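Lin2004 protein (Listeria innocua, PDB 2HUJ) is of unknown function but represents a bacterial family, DUF1798, and adopts a four-helical bundle fold. Local coordinates at residues 91-94 with 95-98; 114-117 with 118-122; 68-71 with 72-76. All coordinates share one frame; numbering follows the deposited sequence.

Interaction 1: residues 91-94 with 95-98; sequences LRQA and CDNV
Asn97 lays its amide group against the carbonyl of Gln93, one turn earlier in the same helix. Its CG is beside the backbone N (chi1 -65°), which turns the amide back toward the preceding turn. Asn97 CG comes to 3.1 Å from Gln93 O. The amide makes no hydrogen bond there; the backbone does, Asn97 N giving its hydrogen to Gln93 O at 2.9 Å. Asp96 repeats the same posture one residue back. Its carboxylate folds toward Arg92 O, with CG 3.3 Å from that oxygen. Arg92 O takes its hydrogen from Asp96 N at 2.8 Å. The guanidinium of Arg92 is engaged elsewhere, in a salt bridge with Glu88. On the buried side, Cys95 leans back in the same way, and its SG lies 3.5 Å from Leu91 O. Cys95 N is hydrogen-bonded to that same oxygen. Val98 sets CG2 3.5 Å from Ala94 O, while the bond from Val98 N to Ala94 O is weak, at 3.4 Å. Thr122 OG1 also bonds to Ala94 O and weakly to Asn97 ND2. These two turns belong to helix 88-104, which is shared between three neighbours. Leu91 and Cys95 pack on Phe70 of helix 52-81, Val98 meets Leu29 and Gln32 of helix 16-45, and Asn97 touches His118 and Ser121 of helix 112-137.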
ATOM      1  N   LEU A  91      -7.820  -7.293  -0.659  1.00 26.10           N
ATOM      2  CA  LEU A  91      -7.060  -6.301  -1.396  1.00 26.11           C
ATOM      3  C   LEU A  91      -7.548  -4.905  -1.087  1.00 25.92           C
ATOM      4  O   LEU A  91      -6.734  -3.994  -0.927  1.00 26.01           O
ATOM      5  CB  LEU A  91      -7.152  -6.567  -2.892  1.00 27.48           C
ATOM      6  CG  LEU A  91      -6.446  -7.824  -3.377  1.00 28.79           C
ATOM      7  CD1 LEU A  91      -6.592  -7.991  -4.882  1.00 29.99           C
ATOM      8  CD2 LEU A  91      -4.983  -7.791  -2.923  1.00 30.53           C
ATOM      9  N   ARG A  92      -8.863  -4.710  -0.981  1.00 26.86           N
ATOM     10  CA  ARG A  92      -9.384  -3.385  -0.657  1.00 27.22           C
ATOM     11  C   ARG A  92      -8.943  -2.927   0.733  1.00 26.87           C
ATOM     12  O   ARG A  92      -8.617  -1.751   0.929  1.00 26.15           O
ATOM     13  CB  ARG A  92     -10.903  -3.342  -0.781  1.00 27.91           C
ATOM     14  CG  ARG A  92     -11.423  -3.434  -2.213  1.00 27.13           C
ATOM     15  CD  ARG A  92     -12.891  -3.235  -2.311  1.00 30.20           C
ATOM     16  NE  ARG A  92     -13.404  -3.380  -3.675  1.00 29.53           N
ATOM     17  CZ  ARG A  92     -13.280  -2.489  -4.646  1.00 36.49           C
ATOM     18  NH1 ARG A  92     -12.656  -1.350  -4.440  1.00 35.46           N
ATOM     19  NH2 ARG A  92     -13.773  -2.763  -5.854  1.00 35.29           N
ATOM     20  N   GLN A  93      -8.922  -3.853   1.682  1.00 25.93           N
ATOM     21  CA  GLN A  93      -8.508  -3.535   3.043  1.00 27.70           C
ATOM     22  C   GLN A  93      -7.029  -3.188   3.098  1.00 26.81           C
ATOM     23  O   GLN A  93      -6.649  -2.236   3.803  1.00 26.04           O
ATOM     24  CB  GLN A  93      -8.910  -4.637   4.045  1.00 27.02           C
ATOM     25  CG  GLN A  93     -10.393  -4.728   4.213  1.00 29.47           C
ATOM     26  CD  GLN A  93     -10.780  -5.814   5.147  1.00 37.79           C
ATOM     27  OE1 GLN A  93     -10.161  -6.857   5.179  1.00 38.54           O
ATOM     28  NE2 GLN A  93     -11.810  -5.599   5.882  1.00 30.42           N
ATOM     29  N   ALA A  94      -6.210  -3.896   2.328  1.00 26.41           N
ATOM     30  CA  ALA A  94      -4.784  -3.586   2.221  1.00 27.51           C
ATOM     31  C   ALA A  94      -4.595  -2.140   1.757  1.00 29.21           C
ATOM     32  O   ALA A  94      -3.767  -1.381   2.324  1.00 30.85           O
ATOM     33  CB  ALA A  94      -4.080  -4.563   1.291  1.00 28.91           C
ATOM     34  N   CYS A  95      -5.411  -1.721   0.789  1.00 27.54           N
ATOM     35  CA  CYS A  95      -5.394  -0.344   0.271  1.00 27.71           C
ATOM     36  C   CYS A  95      -5.929   0.692   1.262  1.00 29.05           C
ATOM     37  O   CYS A  95      -5.362   1.767   1.416  1.00 28.50           O
ATOM     38  CB  CYS A  95      -6.173  -0.272  -1.048  1.00 30.35           C
ATOM     39  SG  CYS A  95      -5.282  -1.146  -2.392  1.00 31.80           S
ATOM     40  N   ASP A  96      -7.025   0.363   1.936  1.00 26.47           N
ATOM     41  CA  ASP A  96      -7.559   1.231   2.991  1.00 27.25           C
ATOM     42  C   ASP A  96      -6.474   1.523   4.006  1.00 26.95           C
ATOM     43  O   ASP A  96      -6.323   2.683   4.470  1.00 25.49           O
ATOM     44  CB  ASP A  96      -8.727   0.593   3.724  1.00 25.98           C
ATOM     45  CG  ASP A  96      -9.980   0.469   2.893  1.00 32.50           C
ATOM     46  OD1 ASP A  96     -10.133   1.180   1.868  1.00 34.24           O
ATOM     47  OD2 ASP A  96     -10.832  -0.367   3.292  1.00 32.07           O
ATOM     48  N   ASN A  97      -5.707   0.492   4.368  1.00 25.75           N
ATOM     49  CA  ASN A  97      -4.643   0.656   5.372  1.00 27.31           C
ATOM     50  C   ASN A  97      -3.619   1.690   4.954  1.00 27.72           C
ATOM     51  O   ASN A  97      -3.090   2.428   5.774  1.00 27.49           O
ATOM     52  CB  ASN A  97      -3.891  -0.663   5.607  1.00 28.44           C
ATOM     53  CG  ASN A  97      -4.755  -1.749   6.227  1.00 26.39           C
ATOM     54  OD1 ASN A  97      -5.802  -1.468   6.796  1.00 26.85           O
ATOM     55  ND2 ASN A  97      -4.332  -3.005   6.090  1.00 27.30           N
ATOM     56  N   VAL A  98      -3.265   1.672   3.670  1.00 27.11           N
ATOM     57  CA  VAL A  98      -2.276   2.607   3.151  1.00 26.14           C
ATOM     58  C   VAL A  98      -2.777   4.041   3.277  1.00 27.60           C
ATOM     59  O   VAL A  98      -2.017   4.935   3.625  1.00 29.75           O
ATOM     60  CB  VAL A  98      -1.953   2.299   1.705  1.00 25.10           C
ATOM     61  CG1 VAL A  98      -0.994   3.345   1.122  1.00 27.84           C
ATOM     62  CG2 VAL A  98      -1.292   0.914   1.585  1.00 28.64           C
TER

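Interaction 2: residues 114-117 with 118-122; sequences HFLD and HYQST
The imidazole of His118 meets the carbonyl of His114 with its edge. His118 ND1 bonds to His114 O at 2.7 Å, and that oxygen lies only 11° out of the ring plane. The ring is brought there by chi1 -76°, which sets CG beside the backbone N. His118 N bonds to the same oxygen at 3.0 Å, from the opposite face of the carbonyl plane. One acceptor therefore holds both the backbone and the ring. The Tyr119 ring has Leu116 O at its edge. It stacks with the ring of Trp37, and its hydroxyl bonds to Glu34 and Lys123. Phe115 stacks on Tyr40. The flat amide of Gln120 lies against Leu116, whose CD1 is 3.6 Å from Gln120 CD; the two side chains cross at a slant. A water gives one hydrogen to Gln120 OE1 and one to Asp117 OD1, each at 2.8 Å. Asp117 OD2 makes a salt bridge with Lys113. Here the water bridge and the His118 ring bond lie among partly exposed residues. Phe115 and Tyr119 are buried, with their stacking partners on helix 16-45. This amphipathic pattern is consistent with a four-helical bundle.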
ATOM      1  N   HIS A 114      -1.145  -0.352  16.662  1.00 24.61           N
ATOM      2  CA  HIS A 114      -2.146  -0.224  15.599  1.00 26.16           C
ATOM      3  C   HIS A 114      -1.473   0.115  14.262  1.00 26.71           C
ATOM      4  O   HIS A 114      -1.743  -0.507  13.222  1.00 26.12           O
ATOM      5  CB  HIS A 114      -3.203   0.831  15.943  1.00 29.31           C
ATOM      6  CG  HIS A 114      -4.123   0.422  17.049  1.00 35.06           C
ATOM      7  ND1 HIS A 114      -4.242  -0.888  17.479  1.00 45.63           N
ATOM      8  CD2 HIS A 114      -4.959   1.149  17.830  1.00 41.43           C
ATOM      9  CE1 HIS A 114      -5.117  -0.949  18.469  1.00 46.73           C
ATOM     10  NE2 HIS A 114      -5.565   0.273  18.704  1.00 48.97           N
ATOM     11  N   PHE A 115      -0.556   1.078  14.287  1.00 26.62           N
ATOM     12  CA  PHE A 115       0.160   1.467  13.063  1.00 25.82           C
ATOM     13  C   PHE A 115       0.961   0.300  12.491  1.00 25.45           C
ATOM     14  O   PHE A 115       0.832  -0.042  11.320  1.00 26.91           O
ATOM     15  CB  PHE A 115       1.052   2.683  13.343  1.00 27.11           C
ATOM     16  CG  PHE A 115       1.366   3.497  12.116  1.00 24.07           C
ATOM     17  CD1 PHE A 115       2.071   2.924  11.046  1.00 26.50           C
ATOM     18  CD2 PHE A 115       1.028   4.827  12.035  1.00 27.12           C
ATOM     19  CE1 PHE A 115       2.377   3.648   9.897  1.00 29.47           C
ATOM     20  CE2 PHE A 115       1.325   5.556  10.867  1.00 26.03           C
ATOM     21  CZ  PHE A 115       2.031   4.988   9.829  1.00 25.75           C
ATOM     22  N   LEU A 116       1.787  -0.298  13.332  1.00 25.69           N
ATOM     23  CA  LEU A 116       2.558  -1.488  12.980  1.00 26.51           C
ATOM     24  C   LEU A 116       1.672  -2.553  12.328  1.00 25.88           C
ATOM     25  O   LEU A 116       2.043  -3.118  11.321  1.00 25.97           O
ATOM     26  CB  LEU A 116       3.173  -2.074  14.226  1.00 25.99           C
ATOM     27  CG  LEU A 116       3.914  -3.407  14.064  1.00 25.91           C
ATOM     28  CD1 LEU A 116       5.146  -3.200  13.225  1.00 30.53           C
ATOM     29  CD2 LEU A 116       4.260  -3.987  15.401  1.00 31.22           C
ATOM     30  N   ASP A 117       0.532  -2.856  12.963  1.00 27.12           N
ATOM     31  CA  ASP A 117      -0.340  -3.919  12.470  1.00 25.99           C
ATOM     32  C   ASP A 117      -0.908  -3.604  11.100  1.00 26.76           C
ATOM     33  O   ASP A 117      -1.030  -4.493  10.263  1.00 25.98           O
ATOM     34  CB  ASP A 117      -1.455  -4.242  13.459  1.00 27.39           C
ATOM     35  CG  ASP A 117      -0.966  -4.976  14.716  1.00 29.12           C
ATOM     36  OD1 ASP A 117       0.182  -5.498  14.794  1.00 24.30           O
ATOM     37  OD2 ASP A 117      -1.774  -5.053  15.673  1.00 26.44           O
ATOM     38  N   HIS A 118      -1.236  -2.329  10.886  1.00 23.62           N
ATOM     39  CA  HIS A 118      -1.692  -1.856   9.554  1.00 26.30           C
ATOM     40  C   HIS A 118      -0.604  -1.896   8.518  1.00 27.35           C
ATOM     41  O   HIS A 118      -0.830  -2.337   7.370  1.00 28.40           O
ATOM     42  CB  HIS A 118      -2.310  -0.497   9.690  1.00 25.63           C
ATOM     43  CG  HIS A 118      -3.675  -0.554  10.288  1.00 27.29           C
ATOM     44  ND1 HIS A 118      -3.877  -0.837  11.627  1.00 30.13           N
ATOM     45  CD2 HIS A 118      -4.906  -0.545   9.712  1.00 29.72           C
ATOM     46  CE1 HIS A 118      -5.182  -0.903  11.867  1.00 34.35           C
ATOM     47  NE2 HIS A 118      -5.828  -0.729  10.723  1.00 30.32           N
ATOM     48  N   TYR A 119       0.574  -1.411   8.895  1.00 25.55           N
ATOM     49  CA  TYR A 119       1.730  -1.451   7.990  1.00 25.04           C
ATOM     50  C   TYR A 119       2.046  -2.894   7.590  1.00 25.63           C
ATOM     51  O   TYR A 119       2.237  -3.206   6.406  1.00 25.57           O
ATOM     52  CB  TYR A 119       2.957  -0.804   8.681  1.00 26.22           C
ATOM     53  CG  TYR A 119       4.314  -1.191   8.086  1.00 25.08           C
ATOM     54  CD1 TYR A 119       4.693  -0.769   6.808  1.00 25.92           C
ATOM     55  CD2 TYR A 119       5.221  -1.932   8.817  1.00 28.65           C
ATOM     56  CE1 TYR A 119       5.940  -1.108   6.286  1.00 27.48           C
ATOM     57  CE2 TYR A 119       6.448  -2.278   8.302  1.00 29.94           C
ATOM     58  CZ  TYR A 119       6.793  -1.873   7.022  1.00 28.59           C
ATOM     59  OH  TYR A 119       8.025  -2.243   6.545  1.00 28.41           O
ATOM     60  N   GLN A 120       2.116  -3.788   8.567  1.00 24.67           N
ATOM     61  CA  GLN A 120       2.518  -5.173   8.276  1.00 23.12           C
ATOM     62  C   GLN A 120       1.464  -5.933   7.483  1.00 25.25           C
ATOM     63  O   GLN A 120       1.801  -6.718   6.586  1.00 24.93           O
ATOM     64  CB  GLN A 120       2.846  -5.919   9.565  1.00 24.17           C
ATOM     65  CG  GLN A 120       4.140  -5.421  10.177  1.00 23.26           C
ATOM     66  CD  GLN A 120       4.681  -6.240  11.327  1.00 27.20           C
ATOM     67  OE1 GLN A 120       3.940  -6.702  12.216  1.00 29.70           O
ATOM     68  NE2 GLN A 120       6.017  -6.366  11.365  1.00 26.24           N
ATOM     69  N   SER A 121       0.190  -5.703   7.795  1.00 23.68           N
ATOM     70  CA  SER A 121      -0.894  -6.382   7.091  1.00 22.71           C
ATOM     71  C   SER A 121      -0.804  -6.077   5.589  1.00 24.50           C
ATOM     72  O   SER A 121      -0.862  -6.974   4.750  1.00 25.86           O
ATOM     73  CB  SER A 121      -2.255  -5.945   7.644  1.00 24.98           C
ATOM     74  OG  SER A 121      -3.309  -6.528   6.899  1.00 26.75           O
ATOM     75  N   THR A 122      -0.679  -4.802   5.243  1.00 24.70           N
ATOM     76  CA  THR A 122      -0.492  -4.420   3.853  1.00 25.35           C
ATOM     77  C   THR A 122       0.728  -5.027   3.220  1.00 27.61           C
ATOM     78  O   THR A 122       0.671  -5.544   2.091  1.00 24.33           O
ATOM     79  CB  THR A 122      -0.440  -2.886   3.728  1.00 27.54           C
ATOM     80  OG1 THR A 122      -1.704  -2.359   4.153  1.00 29.04           O
ATOM     81  CG2 THR A 122      -0.206  -2.490   2.294  1.00 27.12           C
TER
HETATM   82  O   HOH W   1       1.281  -7.121  12.831  1.00 25.50           O

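Interaction 3: residues 68-71 with 72-76; sequences DDFL and ELAIP
Phe70 and Ala74 meet through both backbone and side chain. Ala74 N gives its hydrogen to Phe70 O at 2.8 Å, in the carbonyl plane. Leu73 N also reaches Phe70 O, but this bond is weak, with an angle of 132° at the hydrogen. Phe70 O thus takes one good bond and one poor one. Leu73 N lies 3.8 Å from Asp69 O, its usual helical acceptor, and Arg25 of helix 16-45 bonds to that oxygen. The ring of Phe70 reaches forward along the helix to the next turn, with CG anti to the backbone N (chi1 169°). Ala74 CB sits over one face of it, 3.6 Å from the ring centroid, in a CH-pi contact offset toward the CE2-CZ edge of the ring.

Two more amides bond one turn back. Glu72 N bonds to Asp68 O at 3.0 Å. Ile75 N bonds to Leu71 O at the same length, and almost straight. Pro76 has no N-H to offer, and the helix kinks there.

Outside these two segments, Arg25 NH1 also makes a salt bridge with Glu72 OE1. A water gives a hydrogen bond to Glu72 OE1, at 2.8 Å, and another to Asp69 OD1, at 2.9 Å. It lies between two carboxylates of like charge and probably eases their repulsion. Asp69 OD2 has a long, weak ion pair with Arg65.

Leu71 and Ile75 lie side by side and point the same way, with Leu71 CD2 3.7 Å from Ile75 CD1. Phe70 packs on Thr26 and Leu29 of helix 16-45 and on Leu91 and Cys95 of helix 88-104. Phe70 and Ala74 are buried while Asp68 and Glu72 are exposed, as in an amphipathic helix of a four-helical bundle; Pro76 marks its kink.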
ATOM      1  N   ASP A  68      -5.462   3.470  -5.903  1.00 29.42           N
ATOM      2  CA  ASP A  68      -6.474   3.399  -6.959  1.00 30.49           C
ATOM      3  C   ASP A  68      -5.912   2.726  -8.218  1.00 29.87           C
ATOM      4  O   ASP A  68      -6.593   1.925  -8.844  1.00 30.41           O
ATOM      5  CB  ASP A  68      -6.981   4.802  -7.342  1.00 34.43           C
ATOM      6  CG  ASP A  68      -7.871   5.471  -6.257  1.00 35.97           C
ATOM      7  OD1 ASP A  68      -8.331   4.833  -5.304  1.00 36.82           O
ATOM      8  OD2 ASP A  68      -8.108   6.689  -6.415  1.00 43.34           O
ATOM      9  N   ASP A  69      -4.669   3.069  -8.581  1.00 28.06           N
ATOM     10  CA  ASP A  69      -3.989   2.495  -9.731  1.00 27.51           C
ATOM     11  C   ASP A  69      -3.846   0.987  -9.533  1.00 24.65           C
ATOM     12  O   ASP A  69      -4.103   0.202 -10.445  1.00 26.34           O
ATOM     13  CB  ASP A  69      -2.598   3.119  -9.894  1.00 27.76           C
ATOM     14  CG  ASP A  69      -2.624   4.497 -10.547  1.00 36.85           C
ATOM     15  OD1 ASP A  69      -3.725   5.051 -10.780  1.00 38.46           O
ATOM     16  OD2 ASP A  69      -1.514   5.036 -10.779  1.00 40.57           O
ATOM     17  N   PHE A  70      -3.473   0.577  -8.322  1.00 26.84           N
ATOM     18  CA  PHE A  70      -3.367  -0.844  -8.027  1.00 27.15           C
ATOM     19  C   PHE A  70      -4.707  -1.556  -8.156  1.00 28.42           C
ATOM     20  O   PHE A  70      -4.813  -2.578  -8.835  1.00 27.03           O
ATOM     21  CB  PHE A  70      -2.781  -1.051  -6.635  1.00 26.06           C
ATOM     22  CG  PHE A  70      -2.867  -2.464  -6.127  1.00 23.78           C
ATOM     23  CD1 PHE A  70      -1.918  -3.458  -6.504  1.00 24.69           C
ATOM     24  CD2 PHE A  70      -3.863  -2.819  -5.228  1.00 26.96           C
ATOM     25  CE1 PHE A  70      -2.002  -4.734  -5.985  1.00 24.66           C
ATOM     26  CE2 PHE A  70      -3.951  -4.093  -4.724  1.00 26.99           C
ATOM     27  CZ  PHE A  70      -3.041  -5.062  -5.102  1.00 24.96           C
ATOM     28  N   LEU A  71      -5.734  -1.014  -7.525  1.00 27.99           N
ATOM     29  CA  LEU A  71      -7.043  -1.664  -7.533  1.00 28.42           C
ATOM     30  C   LEU A  71      -7.652  -1.764  -8.920  1.00 27.60           C
ATOM     31  O   LEU A  71      -8.325  -2.744  -9.225  1.00 27.28           O
ATOM     32  CB  LEU A  71      -8.025  -0.948  -6.624  1.00 28.31           C
ATOM     33  CG  LEU A  71      -7.761  -1.111  -5.119  1.00 27.74           C
ATOM     34  CD1 LEU A  71      -8.718  -0.186  -4.385  1.00 34.65           C
ATOM     35  CD2 LEU A  71      -7.913  -2.560  -4.680  1.00 31.33           C
ATOM     36  N   GLU A  72      -7.418  -0.758  -9.752  1.00 29.41           N
ATOM     37  CA  GLU A  72      -7.912  -0.747 -11.142  1.00 30.02           C
ATOM     38  C   GLU A  72      -7.597  -2.041 -11.873  1.00 27.88           C
ATOM     39  O   GLU A  72      -8.432  -2.548 -12.602  1.00 27.24           O
ATOM     40  CB  GLU A  72      -7.304   0.440 -11.894  1.00 29.22           C
ATOM     41  CG  GLU A  72      -7.882   0.668 -13.256  1.00 33.33           C
ATOM     42  CD  GLU A  72      -7.084   1.651 -14.100  1.00 40.66           C
ATOM     43  OE1 GLU A  72      -6.096   2.253 -13.602  1.00 48.17           O
ATOM     44  OE2 GLU A  72      -7.471   1.809 -15.281  1.00 55.57           O
ATOM     45  N   LEU A  73      -6.393  -2.565 -11.665  1.00 25.37           N
ATOM     46  CA  LEU A  73      -5.960  -3.834 -12.254  1.00 25.43           C
ATOM     47  C   LEU A  73      -6.111  -5.049 -11.349  1.00 22.65           C
ATOM     48  O   LEU A  73      -6.416  -6.154 -11.816  1.00 26.69           O
ATOM     49  CB  LEU A  73      -4.502  -3.721 -12.671  1.00 26.36           C
ATOM     50  CG  LEU A  73      -4.161  -2.595 -13.650  1.00 34.86           C
ATOM     51  CD1 LEU A  73      -2.737  -2.789 -14.095  1.00 36.74           C
ATOM     52  CD2 LEU A  73      -5.087  -2.624 -14.851  1.00 35.87           C
ATOM     53  N   ALA A  74      -5.967  -4.843 -10.041  1.00 24.68           N
ATOM     54  CA  ALA A  74      -5.950  -5.935  -9.083  1.00 24.42           C
ATOM     55  C   ALA A  74      -7.319  -6.567  -8.897  1.00 24.94           C
ATOM     56  O   ALA A  74      -7.407  -7.776  -8.688  1.00 25.80           O
ATOM     57  CB  ALA A  74      -5.435  -5.436  -7.689  1.00 24.90           C
ATOM     58  N   ILE A  75      -8.379  -5.765  -8.887  1.00 25.40           N
ATOM     59  CA  ILE A  75      -9.720  -6.334  -8.719  1.00 26.57           C
ATOM     60  C   ILE A  75     -10.127  -7.242  -9.882  1.00 28.01           C
ATOM     61  O   ILE A  75     -10.488  -8.403  -9.641  1.00 28.34           O
ATOM     62  CB  ILE A  75     -10.790  -5.275  -8.367  1.00 30.23           C
ATOM     63  CG1 ILE A  75     -10.409  -4.515  -7.106  1.00 33.50           C
ATOM     64  CG2 ILE A  75     -12.171  -5.952  -8.179  1.00 32.30           C
ATOM     65  CD1 ILE A  75     -10.001  -5.385  -5.939  1.00 37.53           C
ATOM     66  N   PRO A  76     -10.053  -6.757 -11.141  1.00 29.11           N
ATOM     67  CA  PRO A  76     -10.307  -7.667 -12.273  1.00 28.50           C
ATOM     68  C   PRO A  76      -9.398  -8.909 -12.245  1.00 28.50           C
ATOM     69  O   PRO A  76      -9.849 -10.032 -12.509  1.00 28.48           O
ATOM     70  CB  PRO A  76      -9.979  -6.797 -13.488  1.00 32.19           C
ATOM     71  CG  PRO A  76     -10.161  -5.395 -13.015  1.00 34.01           C
ATOM     72  CD  PRO A  76      -9.825  -5.369 -11.582  1.00 29.85           C
TER
HETATM   73  O   HOH W   2      -6.394   4.251 -11.732  1.00 56.31           O

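All three contacts lie within single helices and are partly buried. Interaction 1 is the most central, its centre about 7 Å from the centre of the chain, and half of its residues are buried. It touches both of the others. A probable hydrogen bond from Thr122 OG1 to Ala94 O joins it to interaction 2. It meets interaction 3 by packing, with Cys95 SG 3.6 Å from Phe70 CD2. Interactions 2 and 3 lie on opposite sides of that centre and do not touch. Interaction 1 is almost wholly backbone bonding. Interaction 2 adds an imidazole-to-carbonyl bond, and interaction 3 a buried CH-pi contact. Waters bridge the more exposed side chains of interactions 2 and 3.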